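Local coordinates for histidinol-phosphatase (Listeria monocytogenes serotype 4b str. H7858, PDB 6NLR), which probably hydrolyses histidinol phosphate to histidinol in histidine biosynthesis, using a trinuclear metal centre of the PHP family, at residues E39-S44 with I90-D95; C185-Q190 with L228-C233; L221-A226 with G234-P239. All blocks are in the same frame, centred on the assembly; numbering follows the deposited sequence.

Contact 1 (E39-S44 with I90-D95); sequences EHAPLS and IGFEVD. With MN (manganese (II) ion), chain D; MN (manganese (II) ion), chain E; CO (cobalt (II) ion), chain F.
His40 lies alongside the carboxylate of Glu93, both side chains pointing the same way from paired parallel strands of the PHP-domain barrel, with ring and carboxylate planes 27° apart. Their shared face carries the trinuclear metal site: His40 NE2 binds one manganese at 2.1 Å, while Glu93 bridges the other two metals, OE1 to cobalt and OE2, also hydrogen-bonded by Ser121, to the second manganese. Glu93 reaches them as a fully extended chain, CG anti to the backbone N (chi1 -171°). His40 CE1 comes within 3.0 Å of Glu93 OE1. His14 and His260 complete the protein ligands of the first manganese, His123 and His181 those of the second, and His6, His8 and Asp258 those of the cobalt. The strands are joined by Glu93 N to Glu39 O (2.9 Å) and Ala41 N to Glu93 O (3.1 Å). On the face turned away from the metals, Phe92 packs its CB against Ala41 CB, and its ring edge meets Glu39 O. Asp95, also bonded to His123, takes part in the water network beside the metals: one water, in the plane of the His40 ring, accepts from ND1 and donates to both Glu93 O and Asp95 OD2, each at 2.8 Å.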
loop_
_atom_site.group_PDB
_atom_site.type_symbol
_atom_site.label_atom_id
_atom_site.label_comp_id
_atom_site.label_asym_id
_atom_site.label_seq_id
_atom_site.Cartn_x
_atom_site.Cartn_y
_atom_site.Cartn_z
ATOM N N GLU A 39 5.147 -7.299 4.370
ATOM C CA GLU A 39 5.772 -7.650 3.081
ATOM C C GLU A 39 4.670 -7.949 2.056
ATOM O O GLU A 39 3.566 -8.415 2.448
ATOM C CB GLU A 39 6.723 -8.824 3.264
ATOM C CG GLU A 39 7.611 -9.014 2.066
ATOM C CD GLU A 39 8.289 -7.714 1.643
ATOM O OE1 GLU A 39 9.328 -7.390 2.223
ATOM O OE2 GLU A 39 7.736 -7.041 0.747
ATOM N N HIS A 40 4.947 -7.707 0.774
ATOM C CA HIS A 40 4.006 -8.059 -0.316
ATOM C C HIS A 40 3.642 -9.542 -0.271
ATOM O O HIS A 40 4.564 -10.387 -0.305
ATOM C CB HIS A 40 4.622 -7.735 -1.662
ATOM C CG HIS A 40 4.873 -6.287 -1.812
ATOM N ND1 HIS A 40 3.841 -5.399 -2.018
ATOM C CD2 HIS A 40 6.020 -5.582 -1.793
ATOM C CE1 HIS A 40 4.345 -4.181 -2.133
ATOM N NE2 HIS A 40 5.678 -4.273 -1.993
ATOM N N ALA A 41 2.347 -9.856 -0.205
ATOM C CA ALA A 41 1.855 -11.252 -0.270
ATOM C C ALA A 41 2.118 -11.787 -1.670
ATOM O O ALA A 41 1.983 -11.037 -2.629
ATOM C CB ALA A 41 0.388 -11.328 0.056
ATOM N N PRO A 42 2.470 -13.077 -1.830
ATOM C CA PRO A 42 2.568 -13.699 -3.151
ATOM C C PRO A 42 1.317 -13.495 -4.030
ATOM O O PRO A 42 0.208 -13.572 -3.511
ATOM C CB PRO A 42 2.738 -15.193 -2.826
ATOM C CG PRO A 42 3.402 -15.201 -1.462
ATOM C CD PRO A 42 2.796 -14.008 -0.739
ATOM N N LEU A 43 1.510 -13.214 -5.325
ATOM C CA LEU A 43 0.371 -13.026 -6.273
ATOM C C LEU A 43 -0.221 -14.379 -6.646
ATOM O O LEU A 43 0.499 -15.357 -6.607
ATOM C CB LEU A 43 0.828 -12.300 -7.531
ATOM C CG LEU A 43 1.411 -10.908 -7.313
ATOM C CD1 LEU A 43 1.856 -10.325 -8.644
ATOM C CD2 LEU A 43 0.393 -10.005 -6.658
ATOM N N SER A 44 -1.513 -14.425 -6.958
ATOM C CA SER A 44 -2.182 -15.582 -7.602
ATOM C C SER A 44 -1.414 -15.936 -8.886
ATOM O O SER A 44 -1.171 -15.014 -9.695
ATOM C CB SER A 44 -3.635 -15.273 -7.882
ATOM O OG SER A 44 -4.069 -15.948 -9.047
ATOM N N ILE A 90 3.846 -8.414 12.484
ATOM C CA ILE A 90 4.182 -9.168 11.256
ATOM C C ILE A 90 2.895 -9.401 10.481
ATOM O O ILE A 90 1.927 -9.891 11.035
ATOM C CB ILE A 90 4.888 -10.484 11.604
ATOM C CG1 ILE A 90 6.101 -10.240 12.510
ATOM C CG2 ILE A 90 5.256 -11.214 10.324
ATOM C CD1 ILE A 90 6.725 -11.494 13.065
ATOM N N GLY A 91 2.905 -9.079 9.204
ATOM C CA GLY A 91 1.779 -9.392 8.315
ATOM C C GLY A 91 2.159 -9.153 6.881
ATOM O O GLY A 91 3.350 -9.317 6.527
ATOM N N PHE A 92 1.172 -8.821 6.068
ATOM C CA PHE A 92 1.359 -8.612 4.620
ATOM C C PHE A 92 0.739 -7.299 4.189
ATOM O O PHE A 92 -0.288 -6.861 4.768
ATOM C CB PHE A 92 0.693 -9.753 3.848
ATOM C CG PHE A 92 1.286 -11.099 4.154
ATOM C CD1 PHE A 92 2.520 -11.465 3.628
ATOM C CD2 PHE A 92 0.628 -11.976 5.001
ATOM C CE1 PHE A 92 3.086 -12.696 3.929
ATOM C CE2 PHE A 92 1.177 -13.222 5.268
ATOM C CZ PHE A 92 2.397 -13.576 4.730
ATOM N N GLU A 93 1.346 -6.714 3.160
ATOM C CA GLU A 93 0.661 -5.817 2.217
ATOM C C GLU A 93 -0.003 -6.747 1.205
ATOM O O GLU A 93 0.708 -7.344 0.354
ATOM C CB GLU A 93 1.598 -4.820 1.556
ATOM C CG GLU A 93 0.817 -3.772 0.775
ATOM C CD GLU A 93 1.658 -2.728 0.072
ATOM O OE1 GLU A 93 2.897 -2.825 0.170
ATOM O OE2 GLU A 93 1.063 -1.819 -0.559
ATOM N N VAL A 94 -1.315 -6.901 1.354
ATOM C CA VAL A 94 -2.139 -7.824 0.546
ATOM C C VAL A 94 -2.641 -7.053 -0.670
ATOM O O VAL A 94 -3.292 -6.025 -0.495
ATOM C CB VAL A 94 -3.277 -8.410 1.391
ATOM C CG1 VAL A 94 -4.098 -9.396 0.587
ATOM C CG2 VAL A 94 -2.730 -9.067 2.658
ATOM N N ASP A 95 -2.349 -7.552 -1.867
ATOM C CA ASP A 95 -2.953 -7.017 -3.110
ATOM C C ASP A 95 -4.449 -7.323 -3.079
ATOM O O ASP A 95 -4.823 -8.505 -2.850
ATOM C CB ASP A 95 -2.298 -7.608 -4.356
ATOM C CG ASP A 95 -1.051 -6.847 -4.734
ATOM O OD1 ASP A 95 -1.182 -5.817 -5.453
ATOM O OD2 ASP A 95 0.009 -7.243 -4.242
HETATM MN MN MN D . 7.123 -2.786 -2.521
HETATM MN MN MN E . 1.789 -0.644 -2.114
HETATM CO CO CO F . 4.216 -1.136 0.472
HETATM O O HOH W 1 1.114 -5.914 -1.977
HETATM O O HOH W 2 -0.162 -9.303 -2.763
HETATM O O HOH W 3 2.467 0.916 -3.696
HETATM O O HOH W 4 2.895 0.025 -0.861
#

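Contact 2 (C185-Q190 with L228-C233); sequences CQKFQQ and LFKPLC
Two type I beta turns, Gln186 to Gln189 and Lys230 to Cys233, meet where the loops after strands 178-179 and 220-224 come together. A nearly straight backbone hydrogen bond just past the first turn joins them: Gln190 N donates to Leu232 O at 2.9 Å (175°). A water extends the join, donating to Lys187 O and accepting from Leu232 N. Cys233 CB presses against Lys187 O at 3.2 Å; SG, anti to the backbone N (chi1 -171°), is left 3.5 Å from Gln186 O. Both loops follow strands of the small parallel sheet in this PHP-type fold, and helix 138-149 backs them, its Ala138 touching Phe188 and Leu232. Leu232 CD1 meets the Phe188 ring obliquely, while Lys187 CG sits over the centre of one face of that ring, 3.9 Å above its plane. The Lys187 chain then runs out fully extended, to about 5 Å from a bound sulfate, and its CE crosses the bent Lys230 side chain at CG and CD. Lys187 NZ and Lys230 NZ stay 4.7 Å apart and share a water; Lys187 NZ also bonds Asp135 O. Within the first turn, Gln186 NE2 donates to a lone pair of Gln189 OE1 at 2.8 Å, and Gln186 OE1 is held by Gln156.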
loop_
_atom_site.group_PDB
_atom_site.type_symbol
_atom_site.label_atom_id
_atom_site.label_comp_id
_atom_site.label_asym_id
_atom_site.label_seq_id
_atom_site.Cartn_x
_atom_site.Cartn_y
_atom_site.Cartn_z
ATOM N N CYS A 185 -2.967 6.554 -7.626
ATOM C CA CYS A 185 -3.221 7.119 -8.981
ATOM C C CYS A 185 -2.481 8.457 -9.170
ATOM O O CYS A 185 -2.413 8.903 -10.337
ATOM C CB CYS A 185 -4.718 7.298 -9.224
ATOM S SG CYS A 185 -5.563 8.381 -8.026
ATOM N N GLN A 186 -1.882 9.030 -8.120
ATOM C CA GLN A 186 -1.111 10.313 -8.204
ATOM C C GLN A 186 0.405 10.067 -8.250
ATOM O O GLN A 186 1.162 11.047 -8.311
ATOM C CB GLN A 186 -1.455 11.242 -7.031
ATOM C CG GLN A 186 -2.945 11.500 -6.871
ATOM C CD GLN A 186 -3.619 12.048 -8.107
ATOM O OE1 GLN A 186 -4.651 11.540 -8.551
ATOM N NE2 GLN A 186 -3.040 13.102 -8.683
ATOM N N LYS A 187 0.855 8.811 -8.259
ATOM C CA LYS A 187 2.309 8.517 -8.150
ATOM C C LYS A 187 3.078 9.141 -9.320
ATOM O O LYS A 187 4.227 9.560 -9.089
ATOM C CB LYS A 187 2.590 7.020 -8.070
ATOM C CG LYS A 187 4.070 6.685 -7.982
ATOM C CD LYS A 187 4.349 5.242 -7.724
ATOM C CE LYS A 187 5.832 4.929 -7.660
ATOM N NZ LYS A 187 6.007 3.489 -7.371
ATOM N N PHE A 188 2.490 9.233 -10.527
ATOM C CA PHE A 188 3.196 9.781 -11.720
ATOM C C PHE A 188 2.521 11.063 -12.194
ATOM O O PHE A 188 2.660 11.444 -13.375
ATOM C CB PHE A 188 3.262 8.710 -12.798
ATOM C CG PHE A 188 3.949 7.454 -12.335
ATOM C CD1 PHE A 188 5.274 7.478 -11.895
ATOM C CD2 PHE A 188 3.255 6.260 -12.298
ATOM C CE1 PHE A 188 5.886 6.323 -11.438
ATOM C CE2 PHE A 188 3.883 5.100 -11.880
ATOM C CZ PHE A 188 5.188 5.138 -11.450
ATOM N N GLN A 189 1.809 11.700 -11.269
ATOM C CA GLN A 189 1.077 12.979 -11.435
ATOM C C GLN A 189 1.737 13.904 -12.466
ATOM O O GLN A 189 1.080 14.365 -13.439
ATOM C CB GLN A 189 1.244 13.713 -10.106
ATOM C CG GLN A 189 -0.052 14.171 -9.560
ATOM C CD GLN A 189 0.079 14.577 -8.125
ATOM O OE1 GLN A 189 -0.922 14.514 -7.466
ATOM N NE2 GLN A 189 1.253 15.003 -7.656
ATOM N N GLN A 190 2.992 14.237 -12.203
ATOM C CA GLN A 190 3.673 15.372 -12.880
ATOM C C GLN A 190 3.995 14.956 -14.322
ATOM O O GLN A 190 4.104 15.845 -15.161
ATOM C CB GLN A 190 4.863 15.839 -12.037
ATOM C CG GLN A 190 4.488 16.284 -10.604
ATOM C CD GLN A 190 3.703 17.584 -10.361
ATOM O OE1 GLN A 190 3.276 18.333 -11.266
ATOM N NE2 GLN A 190 3.493 17.878 -9.079
ATOM N N LEU A 228 6.166 11.467 -1.312
ATOM C CA LEU A 228 7.016 12.677 -1.130
ATOM C C LEU A 228 8.394 12.435 -1.770
ATOM O O LEU A 228 9.046 13.411 -2.162
ATOM C CB LEU A 228 7.160 12.995 0.367
ATOM C CG LEU A 228 5.881 13.396 1.108
ATOM C CD1 LEU A 228 6.170 13.556 2.597
ATOM C CD2 LEU A 228 5.265 14.669 0.517
ATOM N N PHE A 229 8.841 11.177 -1.848
ATOM C CA PHE A 229 10.210 10.788 -2.286
ATOM C C PHE A 229 10.178 10.130 -3.677
ATOM O O PHE A 229 11.229 9.631 -4.114
ATOM C CB PHE A 229 10.832 9.933 -1.178
ATOM C CG PHE A 229 10.843 10.667 0.147
ATOM C CD1 PHE A 229 11.872 11.544 0.456
ATOM C CD2 PHE A 229 9.786 10.559 1.042
ATOM C CE1 PHE A 229 11.871 12.262 1.643
ATOM C CE2 PHE A 229 9.773 11.294 2.224
ATOM C CZ PHE A 229 10.813 12.152 2.515
ATOM N N LYS A 230 9.019 10.117 -4.350
ATOM C CA LYS A 230 8.908 9.657 -5.761
ATOM C C LYS A 230 9.048 10.880 -6.661
ATOM O O LYS A 230 8.324 11.862 -6.507
ATOM C CB LYS A 230 7.603 8.898 -6.025
ATOM C CG LYS A 230 7.341 7.720 -5.099
ATOM C CD LYS A 230 8.448 6.679 -5.063
ATOM C CE LYS A 230 8.107 5.555 -4.097
ATOM N NZ LYS A 230 9.174 4.530 -3.996
ATOM N N PRO A 231 9.982 10.845 -7.635
ATOM C CA PRO A 231 10.323 12.046 -8.400
ATOM C C PRO A 231 9.157 12.650 -9.211
ATOM O O PRO A 231 9.230 13.848 -9.463
ATOM C CB PRO A 231 11.482 11.582 -9.310
ATOM C CG PRO A 231 11.334 10.061 -9.396
ATOM C CD PRO A 231 10.728 9.648 -8.068
ATOM N N LEU A 232 8.118 11.874 -9.582
ATOM C CA LEU A 232 6.976 12.402 -10.403
ATOM C C LEU A 232 5.683 12.500 -9.570
ATOM O O LEU A 232 4.574 12.830 -10.174
ATOM C CB LEU A 232 6.796 11.545 -11.668
ATOM C CG LEU A 232 8.029 11.531 -12.582
ATOM C CD1 LEU A 232 7.991 10.406 -13.591
ATOM C CD2 LEU A 232 8.218 12.891 -13.262
ATOM N N CYS A 233 5.795 12.271 -8.243
ATOM C CA CYS A 233 4.667 12.432 -7.275
ATOM C C CYS A 233 4.825 13.745 -6.500
ATOM O O CYS A 233 4.276 14.741 -6.980
ATOM C CB CYS A 233 4.548 11.235 -6.337
ATOM S SG CYS A 233 3.050 11.280 -5.326
HETATM O O HOH W 5 7.154 9.130 -9.229
HETATM O O HOH W 6 8.905 3.875 -6.963
#

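Contact 3 (L221-A226 with G234-P239); sequences LDFNTA and GETYPP
Asn224 and Tyr237 form a single antiparallel bridge, a hydrogen-bonded pair in which each residue gives and takes one backbone bond. Asn224 N donates to Tyr237 O and Tyr237 N to Asn224 O, both at 2.9 Å and nearly straight. The loop residues 234-239 are thus pinned to strand 220-224, a strand of the small parallel sheet of this PHP-type fold.

Side-chain polar bonds shape each segment. Asn224 OD1 accepts from Ala226 N at 3.0 Å, closing an Asx turn. Its ND2 donates to Asp222 OD2 at 3.0 Å, with the carboxylate oxygen almost in the amide plane, and also to Asp258, a cobalt ligand; Asp222 OD2 in turn accepts from His181 N. This network fixes the rotation of the Asn224 amide and makes it a probable second-shell support of the metal site. On the loop, Thr236 OG1 donates to Pro238 O at 2.6 Å, spanning the cis peptide before Pro238, and Lys275 bonds the same hydroxyl.

Among the packing contacts, Asn224 lies beside Tyr237, amide and ring planes 70° apart, with OD1 at the ring edge, 3.7 Å from CD2. Ala226 CB approaches the same ring at CE2. Phe223, its CG anti to the backbone N (chi1 -179°), sends its CZ to Thr236 CG2 at 3.8 Å. Pro238 CD rests near Asp222 O.

Strands 178-179 and 253-256 flank strand 220-224 through backbone bonds from Asp222 to Met179 and from Phe223 to Val254 and Gly256. Helix 240-248 packs on Phe223 and Pro238 through Val243, while helix 269-276 closes over Phe223, Tyr272 meeting its ring edge-to-face.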
loop_
_atom_site.group_PDB
_atom_site.type_symbol
_atom_site.label_atom_id
_atom_site.label_comp_id
_atom_site.label_asym_id
_atom_site.label_seq_id
_atom_site.Cartn_x
_atom_site.Cartn_y
_atom_site.Cartn_z
ATOM N N LEU A 221 -6.784 4.160 7.674
ATOM C CA LEU A 221 -6.027 4.517 6.457
ATOM C C LEU A 221 -4.530 4.561 6.756
ATOM O O LEU A 221 -4.130 5.060 7.820
ATOM C CB LEU A 221 -6.532 5.853 5.919
ATOM C CG LEU A 221 -7.979 5.831 5.439
ATOM C CD1 LEU A 221 -8.448 7.221 5.049
ATOM C CD2 LEU A 221 -8.122 4.840 4.296
ATOM N N ASP A 222 -3.767 3.999 5.812
ATOM C CA ASP A 222 -2.301 4.138 5.619
ATOM C C ASP A 222 -2.039 5.599 5.257
ATOM O O ASP A 222 -2.481 6.014 4.167
ATOM C CB ASP A 222 -1.886 3.136 4.539
ATOM C CG ASP A 222 -0.422 3.049 4.121
ATOM O OD1 ASP A 222 0.441 3.080 5.012
ATOM O OD2 ASP A 222 -0.176 2.878 2.886
ATOM N N PHE A 223 -1.410 6.370 6.139
ATOM C CA PHE A 223 -0.939 7.737 5.803
ATOM C C PHE A 223 0.483 7.550 5.277
ATOM O O PHE A 223 1.444 7.468 6.070
ATOM C CB PHE A 223 -1.006 8.705 6.985
ATOM C CG PHE A 223 -0.552 10.102 6.639
ATOM C CD1 PHE A 223 0.803 10.418 6.532
ATOM C CD2 PHE A 223 -1.470 11.107 6.408
ATOM C CE1 PHE A 223 1.223 11.699 6.226
ATOM C CE2 PHE A 223 -1.048 12.391 6.081
ATOM C CZ PHE A 223 0.296 12.688 5.987
ATOM N N ASN A 224 0.592 7.431 3.956
ATOM C CA ASN A 224 1.801 6.899 3.285
ATOM C C ASN A 224 2.657 8.062 2.739
ATOM O O ASN A 224 2.177 8.833 1.882
ATOM C CB ASN A 224 1.353 5.851 2.284
ATOM C CG ASN A 224 2.489 5.083 1.651
ATOM O OD1 ASN A 224 3.493 5.673 1.248
ATOM N ND2 ASN A 224 2.317 3.770 1.565
ATOM N N THR A 225 3.889 8.182 3.220
ATOM C CA THR A 225 4.815 9.294 2.893
ATOM C C THR A 225 5.715 8.959 1.705
ATOM O O THR A 225 6.444 9.870 1.257
ATOM C CB THR A 225 5.625 9.714 4.122
ATOM O OG1 THR A 225 6.370 8.563 4.563
ATOM C CG2 THR A 225 4.704 10.266 5.197
ATOM N N ALA A 226 5.623 7.756 1.142
ATOM C CA ALA A 226 6.509 7.330 0.028
ATOM C C ALA A 226 6.408 8.317 -1.147
ATOM O O ALA A 226 7.417 8.552 -1.792
ATOM C CB ALA A 226 6.163 5.934 -0.421
ATOM N N GLY A 234 5.543 13.736 -5.359
ATOM C CA GLY A 234 5.785 14.919 -4.509
ATOM C C GLY A 234 4.694 15.129 -3.465
ATOM O O GLY A 234 4.696 16.193 -2.841
ATOM N N GLU A 235 3.787 14.161 -3.277
ATOM C CA GLU A 235 2.600 14.284 -2.394
ATOM C C GLU A 235 2.458 13.059 -1.464
ATOM O O GLU A 235 2.861 11.957 -1.860
ATOM C CB GLU A 235 1.384 14.456 -3.312
ATOM C CG GLU A 235 0.136 14.905 -2.594
ATOM C CD GLU A 235 0.361 16.114 -1.711
ATOM O OE1 GLU A 235 0.918 15.950 -0.559
ATOM O OE2 GLU A 235 0.008 17.214 -2.188
ATOM N N THR A 236 1.861 13.247 -0.282
ATOM C CA THR A 236 1.454 12.123 0.608
ATOM C C THR A 236 0.267 11.397 -0.023
ATOM O O THR A 236 -0.492 12.011 -0.790
ATOM C CB THR A 236 1.112 12.566 2.032
ATOM O OG1 THR A 236 0.043 13.501 1.897
ATOM C CG2 THR A 236 2.299 13.169 2.751
ATOM N N TYR A 237 0.120 10.123 0.301
ATOM C CA TYR A 237 -1.080 9.332 -0.047
ATOM C C TYR A 237 -1.836 9.117 1.252
ATOM O O TYR A 237 -1.382 8.323 2.087
ATOM C CB TYR A 237 -0.742 7.964 -0.669
ATOM C CG TYR A 237 0.323 7.898 -1.745
ATOM C CD1 TYR A 237 0.115 8.404 -3.015
ATOM C CD2 TYR A 237 1.530 7.242 -1.522
ATOM C CE1 TYR A 237 1.075 8.294 -4.014
ATOM C CE2 TYR A 237 2.485 7.081 -2.518
ATOM C CZ TYR A 237 2.249 7.595 -3.778
ATOM O OH TYR A 237 3.153 7.441 -4.790
ATOM N N PRO A 238 -2.998 9.778 1.484
ATOM C CA PRO A 238 -3.603 10.724 0.551
ATOM C C PRO A 238 -3.098 12.150 0.794
ATOM O O PRO A 238 -2.347 12.410 1.739
ATOM C CB PRO A 238 -5.090 10.547 0.859
ATOM C CG PRO A 238 -5.142 10.187 2.344
ATOM C CD PRO A 238 -3.806 9.583 2.692
ATOM N N PRO A 239 -3.496 13.126 -0.045
ATOM C CA PRO A 239 -3.201 14.535 0.202
ATOM C C PRO A 239 -4.065 15.158 1.315
ATOM O O PRO A 239 -5.042 14.592 1.735
ATOM C CB PRO A 239 -3.497 15.219 -1.132
ATOM C CG PRO A 239 -4.439 14.315 -1.841
ATOM C CD PRO A 239 -4.256 12.923 -1.280
#

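In the fold
Contacts 1 and 3 are buried, whereas contact 2 is partly exposed. Contact 1 lies across the chain's centre from the other two and joins neighbouring strands of the larger sheet; its side chains bind metals directly. Contact 3 pairs a strand of the smaller sheet with a loop and stands one shell back, with Asn224 bonding the cobalt ligand Asp258. Contact 2 joins two loops by a backbone bond, bridging waters and apolar contacts, without strand pairing. Contacts 2 and 3 share the excursion between strand 220-224 and helix 240-248, and their segments alternate along the chain. They touch where Lys187 CB meets Tyr237 OH at 3.4 Å and where Leu228 packs on residues 234-236.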